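Long-range contact in D-mandelate dehydrogenase (Rhodotorula graminis, PDB 2W2K), which is a D-mandelate dehydrogenase that probably interconverts D-2-hydroxy acids and 2-keto acids with a nicotinamide cofactor: residues L214-V228 against F242-A256. Numbering follows the deposited sequence.
Sequences LEELARRSDCVSVSV and FFAAMKPGSRIVNTA
The CB of Ala218 sits over one face of the Phe242 ring, near its centre, in a CH-pi contact 3.7 Å from the centroid, a methyl being small enough to approach the ring closely. At the ring's edge lie Leu217 CD1 and Val224 CG2, the latter also meeting Met246 CE at 3.7 Å. Gly249 O lies above one face of the Arg251 guanidinium, toward its rim; at the edge are Asp222 O, which accepts from Arg251 NH1 at 3.1 Å, and a water shared with Asp222 OD1. That OD1 also makes a long salt bridge to Lys247 NZ (3.7 Å), while OD2 accepts from Val165 N. With CG anti to the backbone N (chi1 -170°), Phe242 swings its ring toward helix 214-220. Replacing Phe242 by an alanine would remove the ring, and the methyl of Ala218 would probably face a gap, with Leu217 and Val224 losing an apolar neighbour. Strands 223-226 and 250-254 pair in parallel, Val224 N bonding to Arg251 O and Val253 N to Val224 O, both 3.0 Å. Beta-branched Val224 and Ile252 suit the strands and pack side by side on the helix-bearing face; Arg251 shares the other with Cys223 and Val253. Apolar packing thus joins helix 214-220 to helix 240-245 of the Rossmann beta-alpha-beta unit, polar bonds gather where the strands begin, and just past their C-terminal ends come NAD-binding Val228, Thr255 and Ala256.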
ATOM      1  N   LEU B 214     -20.247   6.905 -17.722  1.00  8.34           N
ATOM      2  CA  LEU B 214     -19.544   5.787 -17.049  1.00  8.78           C
ATOM      3  C   LEU B 214     -18.867   4.804 -18.023  1.00 10.99           C
ATOM      4  O   LEU B 214     -17.798   4.260 -17.709  1.00  9.72           O
ATOM      5  CB  LEU B 214     -20.504   5.017 -16.128  1.00  8.03           C
ATOM      6  CG  LEU B 214     -21.000   5.757 -14.882  1.00  8.37           C
ATOM      7  CD1 LEU B 214     -22.277   5.132 -14.358  1.00 14.34           C
ATOM      8  CD2 LEU B 214     -19.892   5.783 -13.799  1.00 12.32           C
ATOM      9  N   GLU B 215     -19.486   4.547 -19.180  1.00 10.68           N
ATOM     10  CA  GLU B 215     -18.814   3.733 -20.223  1.00 12.73           C
ATOM     11  C   GLU B 215     -17.534   4.383 -20.803  1.00 12.02           C
ATOM     12  O   GLU B 215     -16.540   3.685 -21.047  1.00 11.75           O
ATOM     13  CB  GLU B 215     -19.802   3.230 -21.299  1.00 13.65           C
ATOM     14  CG  GLU B 215     -20.560   1.943 -20.808  1.00 19.23           C
ATOM     15  CD  GLU B 215     -21.600   1.396 -21.801  1.00 24.88           C
ATOM     16  OE1 GLU B 215     -21.215   0.964 -22.906  1.00 37.22           O
ATOM     17  OE2 GLU B 215     -22.806   1.389 -21.464  1.00 39.03           O
ATOM     18  N   GLU B 216     -17.546   5.705 -20.989  1.00  7.81           N
ATOM     19  CA  GLU B 216     -16.341   6.470 -21.355  1.00  7.57           C
ATOM     20  C   GLU B 216     -15.223   6.349 -20.295  1.00  9.85           C
ATOM     21  O   GLU B 216     -14.047   6.100 -20.618  1.00  9.89           O
ATOM     22  CB  GLU B 216     -16.708   7.946 -21.588  1.00  9.83           C
ATOM     23  CG  GLU B 216     -17.537   8.146 -22.871  1.00 10.34           C
ATOM     24  CD  GLU B 216     -18.092   9.557 -23.034  1.00  8.82           C
ATOM     25  OE1 GLU B 216     -17.851  10.443 -22.170  1.00 10.10           O
ATOM     26  OE2 GLU B 216     -18.766   9.782 -24.074  1.00  9.79           O
ATOM     27  N   LEU B 217     -15.604   6.495 -19.031  1.00  6.90           N
ATOM     28  CA  LEU B 217     -14.655   6.315 -17.912  1.00  6.26           C
ATOM     29  C   LEU B 217     -14.064   4.909 -17.901  1.00  6.50           C
ATOM     30  O   LEU B 217     -12.839   4.761 -17.855  1.00  7.85           O
ATOM     31  CB  LEU B 217     -15.340   6.660 -16.564  1.00  9.68           C
ATOM     32  CG  LEU B 217     -14.545   6.813 -15.242  1.00  6.84           C
ATOM     33  CD1 LEU B 217     -14.105   5.450 -14.660  1.00 13.00           C
ATOM     34  CD2 LEU B 217     -13.363   7.831 -15.329  1.00 12.09           C
ATOM     35  N   ALA B 218     -14.915   3.881 -17.969  1.00  8.91           N
ATOM     36  CA  ALA B 218     -14.458   2.468 -18.011  1.00  8.46           C
ATOM     37  C   ALA B 218     -13.396   2.208 -19.101  1.00 11.43           C
ATOM     38  O   ALA B 218     -12.349   1.599 -18.840  1.00  9.20           O
ATOM     39  CB  ALA B 218     -15.674   1.516 -18.173  1.00 11.04           C
ATOM     40  N   ARG B 219     -13.658   2.702 -20.316  1.00  8.12           N
ATOM     41  CA  ARG B 219     -12.772   2.463 -21.464  1.00  9.16           C
ATOM     42  C   ARG B 219     -11.382   3.094 -21.299  1.00  8.22           C
ATOM     43  O   ARG B 219     -10.380   2.556 -21.820  1.00 10.43           O
ATOM     44  CB  ARG B 219     -13.445   2.978 -22.752  1.00  8.75           C
ATOM     45  CG  ARG B 219     -12.687   2.630 -24.034  1.00 10.54           C
ATOM     46  CD  ARG B 219     -13.416   3.121 -25.300  1.00 10.52           C
ATOM     47  NE  ARG B 219     -12.555   2.893 -26.468  1.00 14.96           N
ATOM     48  CZ  ARG B 219     -12.439   1.740 -27.136  1.00 14.85           C
ATOM     49  NH1 ARG B 219     -13.140   0.658 -26.801  1.00 17.24           N
ATOM     50  NH2 ARG B 219     -11.598   1.669 -28.157  1.00 11.79           N
ATOM     51  N   ARG B 220     -11.315   4.230 -20.616  1.00  7.00           N
ATOM     52  CA  ARG B 220     -10.052   5.017 -20.510  1.00  9.97           C
ATOM     53  C   ARG B 220      -9.097   4.490 -19.411  1.00 13.60           C
ATOM     54  O   ARG B 220      -7.906   4.853 -19.386  1.00 13.64           O
ATOM     55  CB  ARG B 220     -10.343   6.514 -20.267  1.00 13.03           C
ATOM     56  CG  ARG B 220     -11.096   7.278 -21.421  1.00 15.00           C
ATOM     57  CD  ARG B 220     -10.205   7.589 -22.646  1.00 16.90           C
ATOM     58  NE  ARG B 220      -9.122   8.511 -22.294  1.00 15.39           N
ATOM     59  CZ  ARG B 220      -9.260   9.834 -22.165  1.00 19.03           C
ATOM     60  NH1 ARG B 220     -10.432  10.441 -22.402  1.00 16.24           N
ATOM     61  NH2 ARG B 220      -8.210  10.563 -21.809  1.00 18.46           N
ATOM     62  N   SER B 221      -9.610   3.645 -18.518  1.00 10.10           N
ATOM     63  CA  SER B 221      -8.909   3.338 -17.239  1.00 10.07           C
ATOM     64  C   SER B 221      -7.997   2.095 -17.245  1.00  9.67           C
ATOM     65  O   SER B 221      -8.317   1.089 -17.879  1.00  9.26           O
ATOM     66  CB  SER B 221      -9.939   3.200 -16.096  1.00 12.02           C
ATOM     67  OG  SER B 221     -10.773   4.354 -16.009  1.00 12.36           O
ATOM     68  N   ASP B 222      -6.883   2.174 -16.514  1.00  9.02           N
ATOM     69  CA  ASP B 222      -6.070   0.994 -16.176  1.00  7.27           C
ATOM     70  C   ASP B 222      -6.480   0.415 -14.809  1.00  8.17           C
ATOM     71  O   ASP B 222      -6.475  -0.818 -14.612  1.00  8.11           O
ATOM     72  CB  ASP B 222      -4.570   1.336 -16.212  1.00  8.97           C
ATOM     73  CG  ASP B 222      -4.089   1.722 -17.628  1.00  8.91           C
ATOM     74  OD1 ASP B 222      -4.160   0.859 -18.536  1.00  9.65           O
ATOM     75  OD2 ASP B 222      -3.644   2.876 -17.816  1.00  7.45           O
ATOM     76  N   CYS B 223      -6.849   1.302 -13.878  1.00  5.55           N
ATOM     77  CA  CYS B 223      -7.494   0.891 -12.614  1.00  5.86           C
ATOM     78  C   CYS B 223      -8.661   1.848 -12.300  1.00  7.10           C
ATOM     79  O   CYS B 223      -8.472   3.075 -12.276  1.00  9.33           O
ATOM     80  CB  CYS B 223      -6.474   0.919 -11.458  1.00  5.15           C
ATOM     81  SG  CYS B 223      -7.087   0.250  -9.837  1.00  9.06           S
ATOM     82  N   VAL B 224      -9.846   1.292 -12.041  1.00  6.68           N
ATOM     83  CA  VAL B 224     -11.022   2.092 -11.603  1.00  5.08           C
ATOM     84  C   VAL B 224     -11.088   2.190 -10.056  1.00  7.87           C
ATOM     85  O   VAL B 224     -10.872   1.178  -9.370  1.00  6.52           O
ATOM     86  CB  VAL B 224     -12.346   1.505 -12.190  1.00  4.67           C
ATOM     87  CG1 VAL B 224     -13.604   2.155 -11.564  1.00  7.04           C
ATOM     88  CG2 VAL B 224     -12.389   1.663 -13.731  1.00  6.45           C
ATOM     89  N   SER B 225     -11.373   3.393  -9.519  1.00  5.25           N
ATOM     90  CA  SER B 225     -11.596   3.575  -8.061  1.00  6.40           C
ATOM     91  C   SER B 225     -13.035   4.020  -7.800  1.00  6.68           C
ATOM     92  O   SER B 225     -13.439   5.123  -8.228  1.00  6.55           O
ATOM     93  CB  SER B 225     -10.617   4.599  -7.445  1.00  6.29           C
ATOM     94  OG  SER B 225     -10.915   4.880  -6.069  1.00  8.64           O
ATOM     95  N   VAL B 226     -13.801   3.164  -7.112  1.00  6.02           N
ATOM     96  CA  VAL B 226     -15.229   3.462  -6.765  1.00  7.89           C
ATOM     97  C   VAL B 226     -15.333   4.200  -5.414  1.00  6.35           C
ATOM     98  O   VAL B 226     -15.002   3.634  -4.366  1.00  6.55           O
ATOM     99  CB  VAL B 226     -16.119   2.154  -6.770  1.00  7.49           C
ATOM    100  CG1 VAL B 226     -17.620   2.476  -6.486  1.00  4.93           C
ATOM    101  CG2 VAL B 226     -15.974   1.370  -8.119  1.00  6.86           C
ATOM    102  N   SER B 227     -15.836   5.443  -5.435  1.00  5.85           N
ATOM    103  CA  SER B 227     -16.055   6.253  -4.209  1.00  8.41           C
ATOM    104  C   SER B 227     -17.236   7.229  -4.410  1.00 10.53           C
ATOM    105  O   SER B 227     -17.034   8.398  -4.779  1.00  9.12           O
ATOM    106  CB  SER B 227     -14.771   7.019  -3.817  1.00 10.78           C
ATOM    107  OG  SER B 227     -14.910   7.661  -2.540  1.00 11.04           O
ATOM    108  N   VAL B 228     -18.455   6.735  -4.155  1.00 11.60           N
ATOM    109  CA  VAL B 228     -19.704   7.501  -4.307  1.00 12.77           C
ATOM    110  C   VAL B 228     -20.639   7.151  -3.136  1.00 13.69           C
ATOM    111  O   VAL B 228     -20.510   6.067  -2.537  1.00 11.75           O
ATOM    112  CB  VAL B 228     -20.471   7.171  -5.643  1.00 13.70           C
ATOM    113  CG1 VAL B 228     -19.760   7.743  -6.869  1.00 12.72           C
ATOM    114  CG2 VAL B 228     -20.720   5.663  -5.800  1.00 15.65           C
ATOM    115  N   PHE B 242     -20.702  -2.065 -17.728  1.00  8.51           N
ATOM    116  CA  PHE B 242     -19.496  -1.345 -17.310  1.00  7.81           C
ATOM    117  C   PHE B 242     -18.253  -2.201 -17.555  1.00  8.12           C
ATOM    118  O   PHE B 242     -17.263  -1.709 -18.140  1.00  6.87           O
ATOM    119  CB  PHE B 242     -19.563  -0.944 -15.826  1.00  8.57           C
ATOM    120  CG  PHE B 242     -18.449   0.004 -15.394  1.00  9.06           C
ATOM    121  CD1 PHE B 242     -18.659   1.373 -15.398  1.00  7.15           C
ATOM    122  CD2 PHE B 242     -17.193  -0.486 -14.992  1.00  8.56           C
ATOM    123  CE1 PHE B 242     -17.641   2.282 -15.016  1.00  5.69           C
ATOM    124  CE2 PHE B 242     -16.162   0.410 -14.567  1.00  6.82           C
ATOM    125  CZ  PHE B 242     -16.389   1.807 -14.598  1.00  5.14           C
ATOM    126  N   PHE B 243     -18.292  -3.461 -17.109  1.00  8.48           N
ATOM    127  CA  PHE B 243     -17.164  -4.384 -17.308  1.00  8.14           C
ATOM    128  C   PHE B 243     -16.914  -4.670 -18.801  1.00  9.38           C
ATOM    129  O   PHE B 243     -15.739  -4.731 -19.246  1.00  7.49           O
ATOM    130  CB  PHE B 243     -17.311  -5.687 -16.506  1.00  8.27           C
ATOM    131  CG  PHE B 243     -17.246  -5.500 -15.003  1.00  9.62           C
ATOM    132  CD1 PHE B 243     -16.104  -4.928 -14.396  1.00 10.21           C
ATOM    133  CD2 PHE B 243     -18.315  -5.891 -14.188  1.00 11.00           C
ATOM    134  CE1 PHE B 243     -16.035  -4.735 -12.995  1.00  8.41           C
ATOM    135  CE2 PHE B 243     -18.257  -5.711 -12.782  1.00 11.00           C
ATOM    136  CZ  PHE B 243     -17.111  -5.140 -12.189  1.00 11.41           C
ATOM    137  N   ALA B 244     -17.998  -4.819 -19.577  1.00  6.36           N
ATOM    138  CA  ALA B 244     -17.853  -4.960 -21.050  1.00  9.10           C
ATOM    139  C   ALA B 244     -17.061  -3.815 -21.684  1.00 10.21           C
ATOM    140  O   ALA B 244     -16.268  -4.029 -22.658  1.00 10.33           O
ATOM    141  CB  ALA B 244     -19.248  -5.146 -21.749  1.00 10.43           C
ATOM    142  N   ALA B 245     -17.239  -2.604 -21.140  1.00  9.30           N
ATOM    143  CA  ALA B 245     -16.536  -1.398 -21.640  1.00 10.36           C
ATOM    144  C   ALA B 245     -15.068  -1.274 -21.202  1.00 10.33           C
ATOM    145  O   ALA B 245     -14.300  -0.563 -21.855  1.00  7.04           O
ATOM    146  CB  ALA B 245     -17.327  -0.090 -21.307  1.00 10.63           C
ATOM    147  N   MET B 246     -14.668  -1.996 -20.142  1.00  8.03           N
ATOM    148  CA  MET B 246     -13.272  -1.947 -19.657  1.00  9.86           C
ATOM    149  C   MET B 246     -12.257  -2.604 -20.606  1.00 13.69           C
ATOM    150  O   MET B 246     -12.612  -3.469 -21.416  1.00 12.42           O
ATOM    151  CB  MET B 246     -13.161  -2.545 -18.231  1.00  7.19           C
ATOM    152  CG  MET B 246     -13.904  -1.701 -17.172  1.00  6.61           C
ATOM    153  SD  MET B 246     -13.725  -2.323 -15.468  1.00 11.22           S
ATOM    154  CE  MET B 246     -12.042  -1.788 -15.071  1.00 10.83           C
ATOM    155  N   LYS B 247     -10.990  -2.193 -20.518  1.00 12.39           N
ATOM    156  CA  LYS B 247      -9.982  -2.803 -21.392  1.00 16.75           C
ATOM    157  C   LYS B 247      -9.543  -4.181 -20.872  1.00 12.58           C
ATOM    158  O   LYS B 247      -9.605  -4.433 -19.665  1.00  9.31           O
ATOM    159  CB  LYS B 247      -8.800  -1.864 -21.648  1.00 20.18           C
ATOM    160  CG  LYS B 247      -7.934  -1.554 -20.506  1.00 18.96           C
ATOM    161  CD  LYS B 247      -6.882  -0.478 -20.894  1.00 22.01           C
ATOM    162  CE  LYS B 247      -7.500   0.902 -20.835  1.00 27.97           C
ATOM    163  NZ  LYS B 247      -6.554   1.961 -21.187  1.00 26.82           N
ATOM    164  N   PRO B 248      -9.128  -5.084 -21.781  1.00 13.49           N
ATOM    165  CA  PRO B 248      -8.625  -6.407 -21.355  1.00 13.02           C
ATOM    166  C   PRO B 248      -7.441  -6.283 -20.400  1.00 10.36           C
ATOM    167  O   PRO B 248      -6.529  -5.488 -20.650  1.00 10.43           O
ATOM    168  CB  PRO B 248      -8.177  -7.049 -22.682  1.00 16.18           C
ATOM    169  CG  PRO B 248      -9.071  -6.356 -23.733  1.00 18.53           C
ATOM    170  CD  PRO B 248      -9.096  -4.935 -23.257  1.00 14.75           C
ATOM    171  N   GLY B 249      -7.461  -7.060 -19.318  1.00 11.11           N
ATOM    172  CA  GLY B 249      -6.368  -7.041 -18.326  1.00 10.98           C
ATOM    173  C   GLY B 249      -6.363  -5.864 -17.349  1.00 12.09           C
ATOM    174  O   GLY B 249      -5.314  -5.543 -16.752  1.00 11.84           O
ATOM    175  N   SER B 250      -7.517  -5.212 -17.194  1.00  7.31           N
ATOM    176  CA  SER B 250      -7.658  -4.046 -16.280  1.00  6.64           C
ATOM    177  C   SER B 250      -7.990  -4.475 -14.821  1.00  7.56           C
ATOM    178  O   SER B 250      -8.034  -5.695 -14.496  1.00  7.69           O
ATOM    179  CB  SER B 250      -8.701  -3.073 -16.843  1.00  6.26           C
ATOM    180  OG  SER B 250      -9.916  -3.762 -17.126  1.00 10.47           O
ATOM    181  N   ARG B 251      -8.230  -3.482 -13.955  1.00  9.24           N
ATOM    182  CA  ARG B 251      -8.253  -3.651 -12.489  1.00  6.68           C
ATOM    183  C   ARG B 251      -9.344  -2.755 -11.881  1.00  8.91           C
ATOM    184  O   ARG B 251      -9.653  -1.687 -12.458  1.00  6.56           O
ATOM    185  CB  ARG B 251      -6.877  -3.270 -11.883  1.00  6.95           C
ATOM    186  CG  ARG B 251      -5.678  -4.003 -12.522  1.00  5.79           C
ATOM    187  CD  ARG B 251      -4.356  -3.285 -12.251  1.00  5.45           C
ATOM    188  NE  ARG B 251      -3.292  -3.786 -13.119  1.00  6.45           N
ATOM    189  CZ  ARG B 251      -3.101  -3.406 -14.390  1.00 10.05           C
ATOM    190  NH1 ARG B 251      -3.922  -2.528 -15.001  1.00  6.91           N
ATOM    191  NH2 ARG B 251      -2.080  -3.913 -15.063  1.00 11.34           N
ATOM    192  N   ILE B 252      -9.928  -3.178 -10.738  1.00  7.41           N
ATOM    193  CA  ILE B 252     -10.915  -2.319 -10.019  1.00  6.42           C
ATOM    194  C   ILE B 252     -10.814  -2.438  -8.485  1.00  7.18           C
ATOM    195  O   ILE B 252     -10.506  -3.532  -7.969  1.00  5.50           O
ATOM    196  CB  ILE B 252     -12.371  -2.589 -10.493  1.00  6.18           C
ATOM    197  CG1 ILE B 252     -13.360  -1.555  -9.899  1.00  6.69           C
ATOM    198  CG2 ILE B 252     -12.799  -4.034 -10.193  1.00  9.73           C
ATOM    199  CD1 ILE B 252     -14.723  -1.563 -10.644  1.00  7.46           C
ATOM    200  N   VAL B 253     -11.018  -1.320  -7.774  1.00  5.60           N
ATOM    201  CA  VAL B 253     -11.087  -1.323  -6.281  1.00  5.79           C
ATOM    202  C   VAL B 253     -12.373  -0.622  -5.771  1.00  7.42           C
ATOM    203  O   VAL B 253     -12.887   0.312  -6.422  1.00  7.34           O
ATOM    204  CB  VAL B 253      -9.808  -0.704  -5.591  1.00  6.41           C
ATOM    205  CG1 VAL B 253      -8.496  -1.352  -6.135  1.00  7.10           C
ATOM    206  CG2 VAL B 253      -9.768   0.794  -5.710  1.00  8.83           C
ATOM    207  N   ASN B 254     -12.885  -1.065  -4.617  1.00  5.75           N
ATOM    208  CA  ASN B 254     -14.102  -0.468  -4.017  1.00  7.67           C
ATOM    209  C   ASN B 254     -13.911  -0.206  -2.516  1.00  8.35           C
ATOM    210  O   ASN B 254     -13.624  -1.160  -1.753  1.00  8.11           O
ATOM    211  CB  ASN B 254     -15.340  -1.373  -4.272  1.00  6.63           C
ATOM    212  CG  ASN B 254     -16.679  -0.712  -3.881  1.00  9.58           C
ATOM    213  OD1 ASN B 254     -16.761   0.500  -3.613  1.00  9.57           O
ATOM    214  ND2 ASN B 254     -17.749  -1.515  -3.889  1.00  9.69           N
ATOM    215  N   THR B 255     -14.062   1.066  -2.104  1.00  3.56           N
ATOM    216  CA  THR B 255     -14.065   1.441  -0.679  1.00  5.74           C
ATOM    217  C   THR B 255     -15.373   2.131  -0.250  1.00  9.64           C
ATOM    218  O   THR B 255     -15.466   2.639   0.877  1.00  8.19           O
ATOM    219  CB  THR B 255     -12.851   2.332  -0.293  1.00  5.81           C
ATOM    220  OG1 THR B 255     -12.868   3.554  -1.072  1.00  8.08           O
ATOM    221  CG2 THR B 255     -11.522   1.569  -0.538  1.00  4.87           C
ATOM    222  N   ALA B 256     -16.376   2.115  -1.139  1.00 10.13           N
ATOM    223  CA  ALA B 256     -17.660   2.800  -0.908  1.00  8.05           C
ATOM    224  C   ALA B 256     -18.661   1.954  -0.090  1.00  9.59           C
ATOM    225  O   ALA B 256     -18.521   1.850   1.135  1.00 10.23           O
ATOM    226  CB  ALA B 256     -18.243   3.288  -2.265  1.00  5.19           C
TER
HETATM  227  O   HOH W   1     -10.555  -0.373 -18.261  1.00 10.20           O
HETATM  228  O   HOH W   2     -14.970  -0.077 -24.695  1.00 17.35           O
HETATM  229  O   HOH W   3      -4.278  -1.860 -17.745  1.00 20.32           O
HETATM  230  O   HOH W   4     -12.180   3.314  -3.833  1.00  7.43           O
HETATM  231  O   HOH W   5     -14.677   5.756  -0.679  1.00 11.49           O